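Long-range contact in Keto/oxoacid ferredoxin oxidoreductase, gamma subunit (PDB 3ON3), which serves as the gamma subunit of an oxidoreductase that probably oxidises 2-oxoacids and passes the electrons to ferredoxin: residues 124-138 and 163-177. Residues are numbered along the deposited sequence; the frame is centred on the assembly and turned at random.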
# COMPACT_ATOMS: atom_id res chain seq x y z
N ASP B 124 18.42 18.11 6.30
CA ASP B 124 18.11 19.17 5.35
C ASP B 124 16.64 19.55 5.43
O ASP B 124 16.31 20.72 5.58
CB ASP B 124 18.48 18.75 3.93
CG ASP B 124 19.94 18.36 3.80
OD1 ASP B 124 20.68 18.53 4.79
OD2 ASP B 124 20.35 17.88 2.72
N VAL B 125 15.76 18.56 5.34
CA VAL B 125 14.33 18.79 5.44
C VAL B 125 13.92 18.98 6.90
O VAL B 125 13.00 19.74 7.20
CB VAL B 125 13.54 17.62 4.85
CG1 VAL B 125 12.04 17.83 5.04
CG2 VAL B 125 13.87 17.44 3.39
N GLY B 126 14.62 18.30 7.80
CA GLY B 126 14.29 18.35 9.21
C GLY B 126 13.15 17.43 9.64
O GLY B 126 12.54 17.64 10.69
N ARG B 127 12.87 16.40 8.84
CA ARG B 127 11.90 15.37 9.23
C ARG B 127 12.30 13.97 8.75
O ARG B 127 11.92 13.52 7.66
CB ARG B 127 10.50 15.73 8.73
CG ARG B 127 9.42 14.85 9.30
CD ARG B 127 8.03 15.38 8.93
NE ARG B 127 7.00 14.80 9.78
CZ ARG B 127 6.90 15.02 11.09
NH1 ARG B 127 7.78 15.82 11.70
NH2 ARG B 127 5.92 14.45 11.79
N GLU B 128 13.06 13.27 9.59
CA GLU B 128 13.61 11.96 9.27
C GLU B 128 12.62 11.00 8.57
O GLU B 128 12.97 10.35 7.59
CB GLU B 128 14.16 11.31 10.54
CG GLU B 128 15.18 10.22 10.32
CD GLU B 128 15.64 9.57 11.63
OE1 GLU B 128 16.67 8.87 11.62
OE2 GLU B 128 14.95 9.77 12.66
N ILE B 129 11.40 10.91 9.08
CA ILE B 129 10.43 9.96 8.54
C ILE B 129 10.09 10.12 7.06
O ILE B 129 9.49 9.22 6.46
CB ILE B 129 9.09 9.99 9.31
CG1 ILE B 129 8.55 11.42 9.37
CG2 ILE B 129 9.24 9.38 10.70
CD1 ILE B 129 7.28 11.55 10.20
N VAL B 130 10.44 11.25 6.46
CA VAL B 130 10.07 11.42 5.06
C VAL B 130 11.20 10.99 4.14
O VAL B 130 11.21 11.34 2.95
CB VAL B 130 9.50 12.83 4.74
CG1 VAL B 130 8.22 13.08 5.58
CG2 VAL B 130 10.55 13.92 4.96
N ALA B 131 12.12 10.20 4.68
CA ALA B 131 13.26 9.70 3.90
C ALA B 131 12.77 8.95 2.67
O ALA B 131 13.36 9.05 1.60
CB ALA B 131 14.17 8.83 4.75
N ASN B 132 11.66 8.22 2.82
CA ASN B 132 11.03 7.55 1.69
C ASN B 132 10.59 8.50 0.58
O ASN B 132 10.51 8.10 -0.57
CB ASN B 132 9.84 6.70 2.15
CG ASN B 132 8.75 7.53 2.83
OD1 ASN B 132 9.03 8.56 3.45
ND2 ASN B 132 7.52 7.08 2.70
N ILE B 133 10.28 9.75 0.93
CA ILE B 133 9.86 10.76 -0.05
C ILE B 133 11.09 11.27 -0.79
O ILE B 133 11.07 11.40 -2.00
CB ILE B 133 9.10 11.97 0.60
CG1 ILE B 133 7.91 11.48 1.44
CG2 ILE B 133 8.61 12.96 -0.47
CD1 ILE B 133 7.00 10.47 0.71
N VAL B 134 12.16 11.52 -0.05
CA VAL B 134 13.46 11.78 -0.66
C VAL B 134 13.83 10.72 -1.69
O VAL B 134 14.19 11.05 -2.82
CB VAL B 134 14.56 11.85 0.37
CG1 VAL B 134 15.89 12.22 -0.32
CG2 VAL B 134 14.22 12.86 1.44
N ALA B 135 13.72 9.45 -1.32
CA ALA B 135 14.12 8.35 -2.19
C ALA B 135 13.23 8.30 -3.43
O ALA B 135 13.65 7.94 -4.52
CB ALA B 135 14.05 7.03 -1.43
N LEU B 136 11.97 8.68 -3.24
CA LEU B 136 10.98 8.65 -4.30
C LEU B 136 11.30 9.73 -5.33
O LEU B 136 11.21 9.49 -6.54
CB LEU B 136 9.60 8.86 -3.69
CG LEU B 136 8.32 8.71 -4.51
CD1 LEU B 136 8.13 9.93 -5.43
CD2 LEU B 136 8.32 7.40 -5.28
N GLY B 137 11.69 10.90 -4.85
CA GLY B 137 12.16 11.98 -5.72
C GLY B 137 13.39 11.52 -6.48
O GLY B 137 13.54 11.73 -7.70
N ALA B 138 14.28 10.84 -5.77
CA ALA B 138 15.49 10.32 -6.39
C ALA B 138 15.16 9.29 -7.47
O ALA B 138 15.73 9.33 -8.56
CB ALA B 138 16.43 9.75 -5.36
N PHE B 163 2.00 19.08 6.65
CA PHE B 163 3.38 18.70 6.39
C PHE B 163 3.71 18.86 4.92
O PHE B 163 4.73 18.37 4.43
CB PHE B 163 3.67 17.26 6.85
CG PHE B 163 3.62 17.09 8.35
CD1 PHE B 163 2.74 16.20 8.92
CD2 PHE B 163 4.46 17.82 9.17
CE1 PHE B 163 2.68 16.04 10.30
CE2 PHE B 163 4.41 17.66 10.55
CZ PHE B 163 3.52 16.77 11.11
N VAL B 164 2.84 19.58 4.22
CA VAL B 164 2.89 19.62 2.77
C VAL B 164 4.19 20.29 2.25
O VAL B 164 4.82 19.78 1.34
CB VAL B 164 1.57 20.18 2.15
CG1 VAL B 164 1.50 21.69 2.30
CG2 VAL B 164 1.43 19.74 0.71
N GLU B 165 4.59 21.41 2.85
CA GLU B 165 5.87 22.04 2.53
C GLU B 165 7.09 21.11 2.68
O GLU B 165 7.92 21.02 1.78
CB GLU B 165 6.08 23.31 3.36
CG GLU B 165 4.99 24.36 3.18
CD GLU B 165 3.82 24.24 4.16
OE1 GLU B 165 3.60 23.16 4.76
OE2 GLU B 165 3.12 25.26 4.34
N LEU B 166 7.18 20.42 3.82
CA LEU B 166 8.30 19.50 4.09
C LEU B 166 8.38 18.34 3.08
O LEU B 166 9.45 17.97 2.65
CB LEU B 166 8.21 18.93 5.51
CG LEU B 166 8.62 19.86 6.66
CD1 LEU B 166 8.31 21.31 6.34
CD2 LEU B 166 7.92 19.44 7.95
N ASN B 167 7.25 17.77 2.71
CA ASN B 167 7.27 16.72 1.71
C ASN B 167 7.64 17.24 0.31
O ASN B 167 8.38 16.59 -0.41
CB ASN B 167 5.95 15.94 1.70
CG ASN B 167 5.82 15.04 2.92
OD1 ASN B 167 5.97 13.83 2.82
ND2 ASN B 167 5.55 15.63 4.08
N ARG B 168 7.12 18.41 -0.08
CA ARG B 168 7.54 19.00 -1.34
C ARG B 168 9.06 19.17 -1.35
O ARG B 168 9.72 18.81 -2.31
CB ARG B 168 6.86 20.36 -1.58
CG ARG B 168 7.65 21.30 -2.50
CD ARG B 168 7.72 20.84 -3.96
NE ARG B 168 8.71 21.63 -4.70
CZ ARG B 168 8.85 21.67 -6.02
NH1 ARG B 168 8.04 20.97 -6.81
NH2 ARG B 168 9.80 22.41 -6.57
N LYS B 169 9.61 19.72 -0.26
CA LYS B 169 11.05 19.90 -0.11
C LYS B 169 11.82 18.57 -0.18
O LYS B 169 12.85 18.48 -0.85
CB LYS B 169 11.36 20.64 1.19
CG LYS B 169 12.82 21.05 1.35
CD LYS B 169 13.03 21.85 2.63
CE LYS B 169 14.48 22.28 2.79
NZ LYS B 169 14.92 23.15 1.65
N ALA B 170 11.31 17.55 0.50
CA ALA B 170 11.95 16.24 0.50
C ALA B 170 11.99 15.67 -0.91
O ALA B 170 13.00 15.13 -1.35
CB ALA B 170 11.20 15.28 1.45
N PHE B 171 10.86 15.77 -1.59
CA PHE B 171 10.75 15.25 -2.94
C PHE B 171 11.71 15.98 -3.89
O PHE B 171 12.44 15.35 -4.65
CB PHE B 171 9.30 15.40 -3.43
CG PHE B 171 9.12 15.15 -4.90
CD1 PHE B 171 9.08 13.85 -5.41
CD2 PHE B 171 8.95 16.21 -5.79
CE1 PHE B 171 8.90 13.62 -6.77
CE2 PHE B 171 8.77 15.99 -7.16
CZ PHE B 171 8.74 14.70 -7.65
N GLN B 172 11.71 17.31 -3.83
CA GLN B 172 12.57 18.13 -4.68
C GLN B 172 14.04 17.80 -4.44
O GLN B 172 14.80 17.61 -5.37
CB GLN B 172 12.30 19.62 -4.43
CG GLN B 172 13.18 20.57 -5.21
CD GLN B 172 13.16 20.28 -6.70
OE1 GLN B 172 12.12 20.00 -7.28
NE2 GLN B 172 14.32 20.33 -7.32
N MSE B 173 14.42 17.72 -3.17
CA MSE B 173 15.80 17.43 -2.81
C MSE B 173 16.27 16.03 -3.19
O MSE B 173 17.42 15.86 -3.62
CB MSE B 173 16.03 17.65 -1.32
CG MSE B 173 15.82 19.10 -0.89
SE MSE B 173 16.74 19.50 0.78
CE MSE B 173 18.58 19.42 0.12
N GLY B 174 15.41 15.03 -3.01
CA GLY B 174 15.73 13.70 -3.48
C GLY B 174 16.04 13.77 -4.97
O GLY B 174 17.05 13.24 -5.48
N PHE B 175 15.14 14.44 -5.68
CA PHE B 175 15.22 14.65 -7.11
C PHE B 175 16.53 15.31 -7.50
O PHE B 175 17.25 14.81 -8.37
CB PHE B 175 14.05 15.54 -7.54
CG PHE B 175 13.89 15.69 -9.03
CD1 PHE B 175 13.15 14.76 -9.75
CD2 PHE B 175 14.42 16.79 -9.69
CE1 PHE B 175 12.96 14.91 -11.11
CE2 PHE B 175 14.23 16.95 -11.05
CZ PHE B 175 13.51 16.01 -11.77
N GLU B 176 16.86 16.41 -6.85
CA GLU B 176 18.06 17.17 -7.19
C GLU B 176 19.33 16.36 -6.94
O GLU B 176 20.19 16.26 -7.81
CB GLU B 176 18.15 18.45 -6.37
CG GLU B 176 17.03 19.44 -6.57
CD GLU B 176 17.12 20.59 -5.60
OE1 GLU B 176 17.81 20.44 -4.56
OE2 GLU B 176 16.50 21.63 -5.85
N LYS B 177 19.45 15.80 -5.73
CA LYS B 177 20.67 15.11 -5.31
C LYS B 177 20.96 13.84 -6.11
O LYS B 177 22.11 13.56 -6.42
CB LYS B 177 20.64 14.78 -3.82
CG LYS B 177 20.68 15.98 -2.89
CD LYS B 177 20.99 15.52 -1.48
CE LYS B 177 20.98 16.65 -0.49
NZ LYS B 177 21.69 16.25 0.76
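Gly-137 and Gly-174 bring two helices together backbone to backbone, a worked example of how small residues at a crossing let main chains touch. The axes of 131-138 and 164-177 approach to 6.4 Å and cross at -44°. Where they meet, CA-H...O contacts run in both directions: Gly-174 CA lies 3.1 Å from Val-134 O, while Gly-137 CA faces Phe-171 O. A CB on either glycine would collide with these same carbonyl oxygens. Ala-170, one turn earlier, continues the close packing, its methyl received by Val-130 CG2, Ile-133 CG2 and Val-134 CG2.

Beyond the crossing, Val-125 fits as a knob among Leu-166, Lys-169, Ala-170 and selenomethionine Met-173. Val-125 turns CG1 away from the backbone N (chi1 176°) and rests it on Leu-166 O and CB; CG2 lies 3.7 Å from Ala-170 CA. Nearby, Lys-177 NZ forms a 2.9 Å salt bridge with Asp-124 OD2, met nearly end-on, and also hydrogen-bonds Thr-120 of helix 117-125.

Arg-127 closes the other end. From CB its chain runs extended through CG; CD brushes Leu-166 CD2 at 4.2 Å, NE comes over the rim of the Phe-163 ring near CE2 and CD2, and CZ lies 3.7 Å from Phe-163 CE2. NH2 reaches furthest, 3.4 Å from Phe-163 CZ, and the guanidinium lies flat over one face of the ring, planes 15° apart, in a cation-pi stack. An alanine here would take away this flat cover and is likely to leave the Phe-163 ring freer to turn.

Helix 164-181 thus packs on the end of helix 117-125 through the Val-125 knob and the Asp-124 to Lys-177 salt bridge, and on helix 131-143 through a glycine-mediated crossing, beside edge strand 111-115 of the mixed sheet in this family's alpha/beta domain.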